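Monovalent Na+/H+ antiporter subunit D (Dietzia sp. DQ12-45-1b, PDB 7D3U) serves as a membrane-embedded subunit of the bacterial Mrp complex, which exchanges sodium ions for protons across the cell membrane. Local coordinates at residues Ile72-Leu76 against Leu125-Asn131; Leu140-Tyr144 against Tyr166-Asn170; Ala173-Leu177 against Phe215-Lys220; Ile179-Ile184 against Ala209-Val213; Ile254-Tyr258 against Ile311-Val315. All blocks are in the same frame, centred on the assembly; numbering follows the deposited sequence.

Contact 1 of 5, residues Ile72-Leu76 against Leu125-Asn131; sequences IPFVL and LTGDLFN
The carbonyl oxygen of L125, at the end of helix 109-125, accepts a hydrogen bond from V75 N at 2.6 Å with a C=O...N angle of 160°, and F74 CA adds a CA-H...O contact to the same oxygen. Here F74 and T126 make a single beta bridge, which ties the two-stranded antiparallel sheet of 59-62 and 73-76 to the turn between two transmembrane helices. The F74 ring presents one face to L125 CB, a CH-pi contact with 4.0 Å from CB to the ring centroid, while L125 CD1 reaches the rim at F74 CD2 and CE2. The ring also packs on L740 of subunit A, and an alanine here would probably leave L125 CB without the ring face it packs on and open a gap toward L740. Glycine suits position 127, since a CB there would run into P73 CG, which lies 3.7 Å from G127 CA. D128 is the N-cap of helix 129-146: its OD2 takes a weak bond from N131 N at 3.5 Å, and its stronger partner is R738 of subunit A, a salt bridge. With CG2 of I72 anti to the backbone N, this methyl comes to 3.3 Å from D128 OD1.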
# COMPACT_ATOMS: atom_id res chain seq x y z
N ILE A 72 -21.53 -17.78 2.39
CA ILE A 72 -20.73 -16.66 1.89
C ILE A 72 -21.15 -16.40 0.45
O ILE A 72 -20.86 -17.23 -0.43
CB ILE A 72 -19.23 -16.97 1.98
CG1 ILE A 72 -18.86 -17.41 3.39
CG2 ILE A 72 -18.42 -15.76 1.56
CD1 ILE A 72 -17.40 -17.71 3.56
N PRO A 73 -21.82 -15.29 0.15
CA PRO A 73 -22.19 -15.01 -1.24
C PRO A 73 -21.01 -14.50 -2.04
O PRO A 73 -20.22 -13.67 -1.58
CB PRO A 73 -23.27 -13.92 -1.09
CG PRO A 73 -22.89 -13.21 0.15
CD PRO A 73 -22.30 -14.25 1.07
N PHE A 74 -20.88 -15.02 -3.26
CA PHE A 74 -19.89 -14.57 -4.23
C PHE A 74 -20.65 -13.74 -5.26
O PHE A 74 -21.40 -14.28 -6.08
CB PHE A 74 -19.18 -15.76 -4.86
CG PHE A 74 -17.79 -15.98 -4.34
CD1 PHE A 74 -17.50 -15.77 -3.00
CD2 PHE A 74 -16.78 -16.42 -5.17
CE1 PHE A 74 -16.23 -15.97 -2.51
CE2 PHE A 74 -15.51 -16.63 -4.69
CZ PHE A 74 -15.23 -16.40 -3.36
N VAL A 75 -20.48 -12.43 -5.20
CA VAL A 75 -21.21 -11.54 -6.09
C VAL A 75 -20.32 -11.10 -7.25
O VAL A 75 -19.09 -11.21 -7.20
CB VAL A 75 -21.77 -10.33 -5.32
CG1 VAL A 75 -22.36 -10.77 -4.00
CG2 VAL A 75 -20.67 -9.30 -5.10
N LEU A 76 -20.96 -10.59 -8.30
CA LEU A 76 -20.24 -10.14 -9.49
C LEU A 76 -21.16 -9.15 -10.20
O LEU A 76 -22.13 -9.55 -10.83
CB LEU A 76 -19.88 -11.32 -10.38
CG LEU A 76 -19.19 -11.04 -11.71
CD1 LEU A 76 -17.83 -10.40 -11.48
CD2 LEU A 76 -19.05 -12.33 -12.50
N LEU A 125 -14.88 -10.86 -5.06
CA LEU A 125 -16.15 -11.52 -5.30
C LEU A 125 -16.98 -11.70 -4.03
O LEU A 125 -18.19 -11.92 -4.13
CB LEU A 125 -15.92 -12.88 -5.96
CG LEU A 125 -15.28 -12.83 -7.34
CD1 LEU A 125 -15.03 -14.23 -7.85
CD2 LEU A 125 -16.17 -12.06 -8.30
N THR A 126 -16.37 -11.62 -2.86
CA THR A 126 -17.08 -11.93 -1.63
C THR A 126 -18.21 -10.93 -1.38
O THR A 126 -18.22 -9.82 -1.92
CB THR A 126 -16.13 -11.95 -0.44
OG1 THR A 126 -16.72 -12.70 0.63
CG2 THR A 126 -15.84 -10.54 0.04
N GLY A 127 -19.16 -11.34 -0.56
CA GLY A 127 -20.35 -10.55 -0.33
C GLY A 127 -20.64 -10.30 1.14
O GLY A 127 -21.59 -9.58 1.47
N ASP A 128 -19.86 -10.90 2.02
CA ASP A 128 -19.97 -10.67 3.45
C ASP A 128 -18.68 -10.07 3.98
O ASP A 128 -17.67 -9.98 3.27
CB ASP A 128 -20.31 -11.97 4.19
CG ASP A 128 -19.11 -12.84 4.40
OD1 ASP A 128 -18.36 -13.02 3.43
OD2 ASP A 128 -18.92 -13.34 5.53
N LEU A 129 -18.71 -9.67 5.25
CA LEU A 129 -17.63 -8.85 5.80
C LEU A 129 -16.47 -9.67 6.35
O LEU A 129 -15.31 -9.37 6.04
CB LEU A 129 -18.19 -7.93 6.89
CG LEU A 129 -18.69 -6.58 6.37
CD1 LEU A 129 -19.15 -5.70 7.51
CD2 LEU A 129 -17.58 -5.90 5.58
N PHE A 130 -16.75 -10.69 7.16
CA PHE A 130 -15.65 -11.41 7.80
C PHE A 130 -14.84 -12.21 6.78
O PHE A 130 -13.61 -12.27 6.88
CB PHE A 130 -16.17 -12.34 8.89
CG PHE A 130 -15.09 -13.18 9.51
CD1 PHE A 130 -14.24 -12.65 10.46
CD2 PHE A 130 -14.91 -14.50 9.12
CE1 PHE A 130 -13.25 -13.42 11.03
CE2 PHE A 130 -13.92 -15.27 9.68
CZ PHE A 130 -13.08 -14.73 10.64
N ASN A 131 -15.51 -12.83 5.82
CA ASN A 131 -14.77 -13.55 4.79
C ASN A 131 -13.97 -12.59 3.92
O ASN A 131 -12.93 -12.96 3.38
CB ASN A 131 -15.72 -14.38 3.93
CG ASN A 131 -15.03 -14.98 2.73
OD1 ASN A 131 -14.24 -15.91 2.85
ND2 ASN A 131 -15.33 -14.45 1.55

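Contact 2 of 5, residues Leu140-Tyr144 against Tyr166-Asn170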
# COMPACT_ATOMS: atom_id res chain seq x y z
N LEU A 140 -2.60 -10.80 1.86
CA LEU A 140 -1.48 -10.13 2.50
C LEU A 140 -0.35 -11.09 2.84
O LEU A 140 0.83 -10.73 2.75
CB LEU A 140 -1.94 -9.41 3.77
CG LEU A 140 -2.62 -8.05 3.57
CD1 LEU A 140 -3.02 -7.48 4.92
CD2 LEU A 140 -1.70 -7.10 2.84
N LEU A 141 -0.68 -12.32 3.26
CA LEU A 141 0.37 -13.25 3.66
C LEU A 141 1.32 -13.61 2.52
O LEU A 141 2.54 -13.58 2.76
CB LEU A 141 -0.26 -14.51 4.27
CG LEU A 141 -0.59 -14.40 5.76
CD1 LEU A 141 -1.68 -13.37 5.99
CD2 LEU A 141 -1.00 -15.75 6.30
N PRO A 142 0.87 -13.95 1.31
CA PRO A 142 1.83 -14.14 0.22
C PRO A 142 2.51 -12.86 -0.20
O PRO A 142 3.58 -12.92 -0.81
CB PRO A 142 0.96 -14.71 -0.92
CG PRO A 142 -0.24 -15.24 -0.26
CD PRO A 142 -0.49 -14.33 0.90
N SER A 143 1.92 -11.71 0.11
CA SER A 143 2.60 -10.45 -0.17
C SER A 143 3.84 -10.30 0.69
O SER A 143 4.86 -9.77 0.23
CB SER A 143 1.65 -9.28 0.06
OG SER A 143 0.35 -9.57 -0.44
N TYR A 144 3.78 -10.77 1.94
CA TYR A 144 4.95 -10.68 2.81
C TYR A 144 6.07 -11.58 2.33
O TYR A 144 7.25 -11.24 2.47
CB TYR A 144 4.56 -11.03 4.24
CG TYR A 144 3.39 -10.23 4.78
CD1 TYR A 144 3.10 -8.97 4.29
CD2 TYR A 144 2.59 -10.75 5.79
CE1 TYR A 144 2.04 -8.24 4.79
CE2 TYR A 144 1.52 -10.03 6.29
CZ TYR A 144 1.25 -8.78 5.78
OH TYR A 144 0.19 -8.06 6.28
N TYR A 166 5.60 -2.73 7.08
CA TYR A 166 4.44 -3.13 6.30
C TYR A 166 3.54 -4.07 7.09
O TYR A 166 2.34 -3.82 7.26
CB TYR A 166 4.91 -3.79 5.00
CG TYR A 166 3.87 -3.89 3.92
CD1 TYR A 166 3.64 -2.82 3.06
CD2 TYR A 166 3.12 -5.04 3.75
CE1 TYR A 166 2.70 -2.90 2.07
CE2 TYR A 166 2.17 -5.13 2.75
CZ TYR A 166 1.96 -4.05 1.92
OH TYR A 166 1.02 -4.13 0.92
N ILE A 167 4.11 -5.17 7.59
CA ILE A 167 3.32 -6.16 8.30
C ILE A 167 2.76 -5.58 9.59
O ILE A 167 1.64 -5.91 10.00
CB ILE A 167 4.16 -7.42 8.56
CG1 ILE A 167 4.69 -7.96 7.23
CG2 ILE A 167 3.34 -8.48 9.25
CD1 ILE A 167 5.84 -8.89 7.39
N SER A 168 3.52 -4.71 10.25
CA SER A 168 3.06 -4.13 11.50
C SER A 168 1.84 -3.25 11.29
O SER A 168 0.81 -3.44 11.94
CB SER A 168 4.19 -3.34 12.16
OG SER A 168 5.08 -4.20 12.84
N VAL A 169 1.93 -2.29 10.37
CA VAL A 169 0.79 -1.41 10.13
C VAL A 169 -0.31 -2.07 9.31
O VAL A 169 -1.38 -1.48 9.15
CB VAL A 169 1.20 -0.12 9.40
CG1 VAL A 169 2.30 0.59 10.15
CG2 VAL A 169 1.62 -0.46 8.00
N ASN A 170 -0.08 -3.27 8.79
CA ASN A 170 -1.13 -4.01 8.11
C ASN A 170 -1.80 -5.04 9.01
O ASN A 170 -3.01 -5.26 8.89
CB ASN A 170 -0.57 -4.71 6.86
CG ASN A 170 -0.78 -3.90 5.60
OD1 ASN A 170 0.10 -3.80 4.76
ND2 ASN A 170 -1.96 -3.31 5.47
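Y144 lays the face of its ring on I167: CG1 stands almost exactly over the centre, 3.4 Å from the ring centroid and only 9° off the normal, a CH-pi contact. I167 CG1 is anti to the carbonyl carbon (chi1 -57°), which sets this methylene over the ring. The opposite face of that ring lies over L140 O of its own helix, so the ring is sandwiched between a carbonyl and a methylene. At its edge Y144 CE1 meets Y166 CD2 at 3.5 Å, each atom near the plane of the other ring, and the phenol oxygen Y144 OH ends 3.5 Å from N170 CB. L140 completes the first shell: the L140 and N170 side chains cross at about a right angle, L140 CD1 lying 4.2 Å from N170 CB, and L140 CD2 comes obliquely upon Y166 CE2. Within its own helix N170 OD1 lies above one face of the Y166 ring. Farther out, the Y166 ring meets W229 and H249, while Y85 of subunit C packs on both Y144 and I167. The segments run antiparallel, at 164°, as neighbouring transmembrane helices in the helical bundle that this subunit shares with the antiporter-like subunits of complex I.

Contact 3 of 5, residues Ala173-Leu177 against Phe215-Lys220; sequences ASTIL and FALAIK. With LMT (dodecyl-beta-D-maltoside), chain N.
A216 CB is the bump at the centre, set into a hollow walled by A173 O, L177 N, I176 CG2 and L177 CB; the last two carbons are each 3.7 Å from it. An alanine suits the spot because the helix axes come within 8.3 Å, at 161°. The hollow is answered by A173 CB, which drops between I219 CG2 and K220 CG. I219 CD1 lies on a face of the F215 ring, and I176 CD1 rests against both, 4.0 Å from I219 CD1 and obliquely against F215 CE2, while L177 CD1 leans on L217 CD2 at 3.7 Å. Helix 204-221, which ends just after K220, probably corresponds to the first part of the broken transmembrane helix of the antiporter-like subunits, as in complex I, and K220 is probably the counterpart of the lysine there. K220 runs out straight and bends only at its last torsion (-63°), which brings NZ to S174 OG for a 2.8 Å hydrogen bond; S174 OG is also bonded to E137 OE2. A leucine in place of K220 would probably leave S174 without its amine partner and break this link toward E137. A218 CB touches C11 of a dodecyl maltoside tail.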
# COMPACT_ATOMS: atom_id res chain seq x y z
N ALA A 173 -4.06 -2.78 10.90
CA ALA A 173 -5.25 -2.45 10.12
C ALA A 173 -6.17 -3.65 9.99
O ALA A 173 -7.40 -3.51 10.06
CB ALA A 173 -4.85 -1.93 8.74
N SER A 174 -5.60 -4.84 9.81
CA SER A 174 -6.42 -6.05 9.73
C SER A 174 -7.16 -6.30 11.03
O SER A 174 -8.34 -6.66 11.03
CB SER A 174 -5.54 -7.25 9.37
OG SER A 174 -5.25 -7.26 7.99
N THR A 175 -6.49 -6.09 12.16
CA THR A 175 -7.14 -6.32 13.44
C THR A 175 -8.18 -5.25 13.74
O THR A 175 -9.21 -5.54 14.36
CB THR A 175 -6.11 -6.39 14.56
OG1 THR A 175 -5.13 -7.38 14.23
CG2 THR A 175 -6.78 -6.80 15.84
N ILE A 176 -7.95 -4.01 13.29
CA ILE A 176 -8.98 -2.98 13.44
C ILE A 176 -10.19 -3.33 12.58
O ILE A 176 -11.34 -3.14 13.01
CB ILE A 176 -8.40 -1.60 13.09
CG1 ILE A 176 -7.42 -1.15 14.16
CG2 ILE A 176 -9.51 -0.59 12.95
CD1 ILE A 176 -6.77 0.18 13.86
N LEU A 177 -9.96 -3.85 11.38
CA LEU A 177 -11.06 -4.33 10.55
C LEU A 177 -11.81 -5.46 11.25
O LEU A 177 -13.04 -5.53 11.19
CB LEU A 177 -10.53 -4.80 9.20
CG LEU A 177 -11.40 -4.66 7.94
CD1 LEU A 177 -10.56 -4.98 6.72
CD2 LEU A 177 -12.61 -5.56 7.99
N PHE A 215 -12.15 2.96 8.47
CA PHE A 215 -10.86 3.51 8.87
C PHE A 215 -9.76 2.47 8.73
O PHE A 215 -8.63 2.80 8.34
CB PHE A 215 -10.94 4.03 10.30
CG PHE A 215 -9.61 4.26 10.95
CD1 PHE A 215 -8.69 5.12 10.38
CD2 PHE A 215 -9.29 3.63 12.14
CE1 PHE A 215 -7.46 5.33 10.98
CE2 PHE A 215 -8.07 3.85 12.74
CZ PHE A 215 -7.16 4.70 12.16
N ALA A 216 -10.06 1.21 9.04
CA ALA A 216 -9.10 0.15 8.77
C ALA A 216 -8.81 0.03 7.28
O ALA A 216 -7.65 -0.10 6.88
CB ALA A 216 -9.61 -1.18 9.31
N LEU A 217 -9.85 0.09 6.45
CA LEU A 217 -9.64 0.05 5.01
C LEU A 217 -8.91 1.29 4.50
O LEU A 217 -8.20 1.22 3.50
CB LEU A 217 -10.97 -0.11 4.29
CG LEU A 217 -11.69 -1.42 4.61
CD1 LEU A 217 -13.15 -1.35 4.22
CD2 LEU A 217 -11.00 -2.58 3.93
N ALA A 218 -9.06 2.43 5.19
CA ALA A 218 -8.31 3.62 4.82
C ALA A 218 -6.84 3.49 5.19
O ALA A 218 -5.97 3.95 4.44
CB ALA A 218 -8.92 4.85 5.49
N ILE A 219 -6.54 2.90 6.35
CA ILE A 219 -5.16 2.56 6.67
C ILE A 219 -4.58 1.67 5.58
O ILE A 219 -3.46 1.90 5.09
CB ILE A 219 -5.07 1.88 8.04
CG1 ILE A 219 -5.59 2.79 9.15
CG2 ILE A 219 -3.63 1.49 8.34
CD1 ILE A 219 -5.64 2.10 10.49
N LYS A 220 -5.33 0.64 5.19
CA LYS A 220 -4.87 -0.23 4.11
C LYS A 220 -4.75 0.52 2.79
O LYS A 220 -3.98 0.10 1.92
CB LYS A 220 -5.82 -1.41 3.95
CG LYS A 220 -5.84 -2.33 5.15
CD LYS A 220 -6.79 -3.48 4.94
CE LYS A 220 -6.84 -4.36 6.16
NZ LYS A 220 -5.52 -4.99 6.43
C1B LMT N . -24.14 17.73 12.79
C2B LMT N . -24.72 18.02 14.18
C3B LMT N . -26.23 18.34 14.08
C4B LMT N . -26.99 17.23 13.31
C5B LMT N . -26.18 16.88 12.04
C6B LMT N . -27.11 16.81 10.84
O1B LMT N . -23.56 16.47 12.81
O2B LMT N . -24.52 16.90 14.94
O3B LMT N . -26.45 19.59 13.56
O4' LMT N . -27.13 16.10 14.08
O5B LMT N . -25.13 17.78 11.82
O6B LMT N . -26.38 16.68 9.69
C1' LMT N . -20.15 14.32 12.34
C2' LMT N . -20.00 15.47 13.34
C3' LMT N . -21.38 16.09 13.67
C4' LMT N . -22.22 16.36 12.41
C5' LMT N . -22.12 15.09 11.53
C6' LMT N . -22.95 15.15 10.28
O1' LMT N . -18.93 13.88 11.94
O2' LMT N . -19.47 14.96 14.50
O3' LMT N . -21.23 17.24 14.37
O5' LMT N . -20.80 14.83 11.19
O6' LMT N . -22.64 16.34 9.68
C1 LMT N . -18.62 12.57 12.35
C2 LMT N . -17.49 12.16 11.45
C3 LMT N . -16.62 11.05 11.95
C4 LMT N . -15.37 11.08 11.12
C5 LMT N . -14.40 10.07 11.63
C6 LMT N . -14.56 8.76 10.95
C7 LMT N . -13.29 8.39 10.25
C8 LMT N . -13.59 7.35 9.23
C9 LMT N . -12.48 7.09 8.28
C10 LMT N . -13.03 7.27 6.90
C11 LMT N . -12.12 6.69 5.87
C12 LMT N . -12.73 6.70 4.52

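Contact 4 of 5, residues Ile179-Ile184 against Ala209-Val213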
# COMPACT_ATOMS: atom_id res chain seq x y z
N ILE A 179 -12.05 -5.97 14.54
CA ILE A 179 -12.82 -5.40 15.64
C ILE A 179 -14.05 -4.69 15.11
O ILE A 179 -15.13 -4.75 15.72
CB ILE A 179 -11.93 -4.47 16.48
CG1 ILE A 179 -10.80 -5.25 17.13
CG2 ILE A 179 -12.75 -3.75 17.54
CD1 ILE A 179 -9.87 -4.40 17.95
N GLY A 180 -13.93 -4.01 13.97
CA GLY A 180 -15.09 -3.36 13.38
C GLY A 180 -16.14 -4.36 12.94
O GLY A 180 -17.34 -4.15 13.14
N VAL A 181 -15.71 -5.47 12.33
CA VAL A 181 -16.64 -6.52 11.94
C VAL A 181 -17.30 -7.12 13.18
O VAL A 181 -18.50 -7.42 13.18
CB VAL A 181 -15.92 -7.59 11.10
CG1 VAL A 181 -16.73 -8.87 11.05
CG2 VAL A 181 -15.65 -7.07 9.71
N ALA A 182 -16.54 -7.28 14.25
CA ALA A 182 -17.10 -7.81 15.49
C ALA A 182 -18.16 -6.87 16.06
O ALA A 182 -19.21 -7.32 16.51
CB ALA A 182 -15.99 -8.04 16.51
N LEU A 183 -17.90 -5.57 16.03
CA LEU A 183 -18.88 -4.63 16.55
C LEU A 183 -20.11 -4.54 15.66
O LEU A 183 -21.23 -4.38 16.17
CB LEU A 183 -18.25 -3.25 16.73
CG LEU A 183 -17.13 -3.17 17.77
CD1 LEU A 183 -16.65 -1.74 17.93
CD2 LEU A 183 -17.60 -3.72 19.10
N ILE A 184 -19.94 -4.66 14.34
CA ILE A 184 -21.09 -4.71 13.45
C ILE A 184 -21.94 -5.94 13.75
O ILE A 184 -23.17 -5.87 13.81
CB ILE A 184 -20.64 -4.69 11.97
CG1 ILE A 184 -20.02 -3.34 11.62
CG2 ILE A 184 -21.80 -4.98 11.06
CD1 ILE A 184 -19.64 -3.22 10.17
N ALA A 209 -19.18 1.50 14.23
CA ALA A 209 -18.47 0.28 13.84
C ALA A 209 -18.12 0.29 12.36
O ALA A 209 -17.03 -0.12 11.96
CB ALA A 209 -19.31 -0.94 14.19
N THR A 210 -19.04 0.77 11.52
CA THR A 210 -18.74 0.86 10.10
C THR A 210 -17.68 1.91 9.82
O THR A 210 -16.89 1.76 8.89
CB THR A 210 -20.01 1.17 9.30
OG1 THR A 210 -21.08 0.35 9.78
CG2 THR A 210 -19.79 0.87 7.83
N ALA A 211 -17.62 2.96 10.64
CA ALA A 211 -16.53 3.92 10.53
C ALA A 211 -15.21 3.29 10.92
O ALA A 211 -14.17 3.60 10.34
CB ALA A 211 -16.82 5.15 11.38
N LEU A 212 -15.22 2.40 11.91
CA LEU A 212 -14.02 1.65 12.26
C LEU A 212 -13.56 0.78 11.10
O LEU A 212 -12.36 0.72 10.79
CB LEU A 212 -14.27 0.80 13.50
CG LEU A 212 -13.54 1.19 14.78
CD1 LEU A 212 -13.68 0.09 15.82
CD2 LEU A 212 -12.08 1.47 14.50
N VAL A 213 -14.50 0.10 10.45
CA VAL A 213 -14.15 -0.73 9.29
C VAL A 213 -13.59 0.14 8.16
O VAL A 213 -12.57 -0.20 7.55
CB VAL A 213 -15.38 -1.53 8.82
CG1 VAL A 213 -15.07 -2.26 7.53
CG2 VAL A 213 -15.80 -2.51 9.90
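V213 CG2 rests on the bare backbone of G180, 3.6 Å from its carbonyl carbon. This side-chain-to-backbone contact exists because glycine has no CB: one placed there would collide with that same methyl. It allows the antiparallel segments, inclined at 158°, to approach with axes 7.9 Å apart. The torsion of V213 matters here, since with CG1 anti to the backbone N (chi1 173°) the other branch, CG2, is directed at the glycine.

Apolar side-chain contacts fill the remainder. A209 CB is received between L183 CB and I184 CG1, each 3.6 Å from it; the small residues G180 and A209 thus let two antiparallel membrane helices pack closely. Beside A209, the side chains of I184 and V213 cross at about a right angle, with I184 CD1 3.9 Å from V213 CG2. At the other flank L212 CD1 touches two branches, L183 CD1 at 4.1 Å and I179 CG2 at 4.3 Å.

No polar bond joins the segments. I184 CD1 passes T210 OG1 at 3.9 Å, but that hydroxyl is hydrogen-bonded to V206 O in its own helix. Outside, V181 packs on L129 and F130 of helix 129-146, L183 on T40 of subunit C, and L212 on L580 of subunit A. With no polar bond between the segments, the pairing rests on the close fit of small residues and aliphatic branches.

Contact 5 of 5, residues Ile254-Tyr258 against Ile311-Val315; sequences IYAIY and ILLGV
Y258 lays its ring on V315 and ends in a hydrogen bond to I311 O. Its CB sets off across the contact rather than straight at it, and with chi1 at -92° the end of the side chain comes nearer to 311-315. One ring face meets V315, whose CB stands 4.1 Å from the ring centroid and 13° off the normal, a CH-pi contact; CE1 also lies 4.1 Å from L312 CD2. The segments run parallel, at 7°, in the transmembrane bundle, and the tyrosine is a knob set into a hole made by I311, L312, G314 and V315. Farther along, CZ lies nearest I311 O and V315 N. At the tip the hydroxyl donates to I311 O at 2.8 Å, with OH standing well above the carbonyl plane, while G314 N reaches the same oxygen from the opposite face. A tyrosine is apt because its ring is long enough to bring the hydroxyl to a main-chain acceptor, and a CB on G314 would strike Y258 OH, which lies 3.5 Å from G314 CA. Beside it, I254 CD1 meets L312 CG at 3.5 Å and I257 CG2 meets L312 CD2 at 3.7 Å, while I254 and I311 both pack on L330 of helix 320-350.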
# COMPACT_ATOMS: atom_id res chain seq x y z
N ILE A 254 -9.70 0.21 -1.69
CA ILE A 254 -10.58 1.20 -2.32
C ILE A 254 -11.91 0.57 -2.69
O ILE A 254 -12.98 1.13 -2.44
CB ILE A 254 -9.90 1.82 -3.56
CG1 ILE A 254 -8.59 2.51 -3.18
CG2 ILE A 254 -10.83 2.80 -4.23
CD1 ILE A 254 -8.71 3.43 -2.02
N TYR A 255 -11.86 -0.60 -3.34
CA TYR A 255 -13.09 -1.30 -3.69
C TYR A 255 -13.92 -1.61 -2.46
O TYR A 255 -15.15 -1.51 -2.49
CB TYR A 255 -12.76 -2.59 -4.45
CG TYR A 255 -13.90 -3.57 -4.51
CD1 TYR A 255 -14.87 -3.48 -5.49
CD2 TYR A 255 -14.01 -4.60 -3.58
CE1 TYR A 255 -15.92 -4.38 -5.55
CE2 TYR A 255 -15.05 -5.50 -3.63
CZ TYR A 255 -16.00 -5.39 -4.62
OH TYR A 255 -17.04 -6.28 -4.68
N ALA A 256 -13.26 -1.98 -1.36
CA ALA A 256 -13.99 -2.27 -0.13
C ALA A 256 -14.66 -1.03 0.43
O ALA A 256 -15.80 -1.09 0.87
CB ALA A 256 -13.05 -2.88 0.90
N ILE A 257 -13.95 0.11 0.42
CA ILE A 257 -14.56 1.35 0.90
C ILE A 257 -15.76 1.70 0.05
O ILE A 257 -16.82 2.08 0.57
CB ILE A 257 -13.52 2.49 0.91
CG1 ILE A 257 -12.49 2.25 2.01
CG2 ILE A 257 -14.21 3.82 1.12
CD1 ILE A 257 -11.57 3.43 2.24
N TYR A 258 -15.63 1.57 -1.27
CA TYR A 258 -16.74 1.84 -2.17
C TYR A 258 -17.94 0.96 -1.84
O TYR A 258 -19.05 1.46 -1.63
CB TYR A 258 -16.31 1.63 -3.62
CG TYR A 258 -15.81 2.88 -4.30
CD1 TYR A 258 -14.62 3.47 -3.91
CD2 TYR A 258 -16.52 3.47 -5.33
CE1 TYR A 258 -14.15 4.60 -4.52
CE2 TYR A 258 -16.05 4.60 -5.96
CZ TYR A 258 -14.87 5.17 -5.55
OH TYR A 258 -14.40 6.30 -6.16
N ILE A 311 -9.01 8.89 -6.13
CA ILE A 311 -10.04 7.88 -6.38
C ILE A 311 -11.12 7.95 -5.32
O ILE A 311 -12.31 8.04 -5.62
CB ILE A 311 -9.42 6.48 -6.46
CG1 ILE A 311 -8.38 6.41 -7.58
CG2 ILE A 311 -10.49 5.45 -6.68
CD1 ILE A 311 -7.51 5.20 -7.50
N LEU A 312 -10.72 7.89 -4.05
CA LEU A 312 -11.68 7.89 -2.95
C LEU A 312 -12.53 9.14 -2.93
O LEU A 312 -13.61 9.13 -2.34
CB LEU A 312 -10.96 7.72 -1.62
CG LEU A 312 -10.63 6.28 -1.26
CD1 LEU A 312 -9.88 6.20 0.06
CD2 LEU A 312 -11.89 5.44 -1.22
N LEU A 313 -12.07 10.23 -3.56
CA LEU A 313 -12.91 11.40 -3.70
C LEU A 313 -14.17 11.08 -4.49
O LEU A 313 -15.20 11.74 -4.31
CB LEU A 313 -12.13 12.53 -4.37
CG LEU A 313 -12.78 13.91 -4.35
CD1 LEU A 313 -12.99 14.36 -2.92
CD2 LEU A 313 -11.92 14.91 -5.10
N GLY A 314 -14.11 10.07 -5.35
CA GLY A 314 -15.29 9.68 -6.10
C GLY A 314 -16.42 9.16 -5.22
O GLY A 314 -17.59 9.25 -5.60
N VAL A 315 -16.08 8.60 -4.06
CA VAL A 315 -17.11 8.16 -3.13
C VAL A 315 -17.53 9.27 -2.17
O VAL A 315 -18.61 9.18 -1.57
CB VAL A 315 -16.66 6.92 -2.33
CG1 VAL A 315 -15.45 7.24 -1.47
CG2 VAL A 315 -17.80 6.40 -1.48

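How the contacts relate
From the N terminus, contact 1 closes first, joining the strand 73-76 to the turn before helix 129-146 across two helices. Contact 2 then closes the short connection between helix 129-146 and helix 157-187. Contact 3 ties helix 157-187 to helix 204-221, and contact 4 falls within that same loop, farther toward the connection between these helices, so the two form one continuous seam. Contact 5 closes last, joining helix 249-263 to helix 296-316; none of the loops cross. Between neighbouring contacts, contact 2 meets contact 3 at L140 and K220, contact 4 meets contact 1 where I184 packs on L129, and contact 5 meets contact 3 where I257 touches L217.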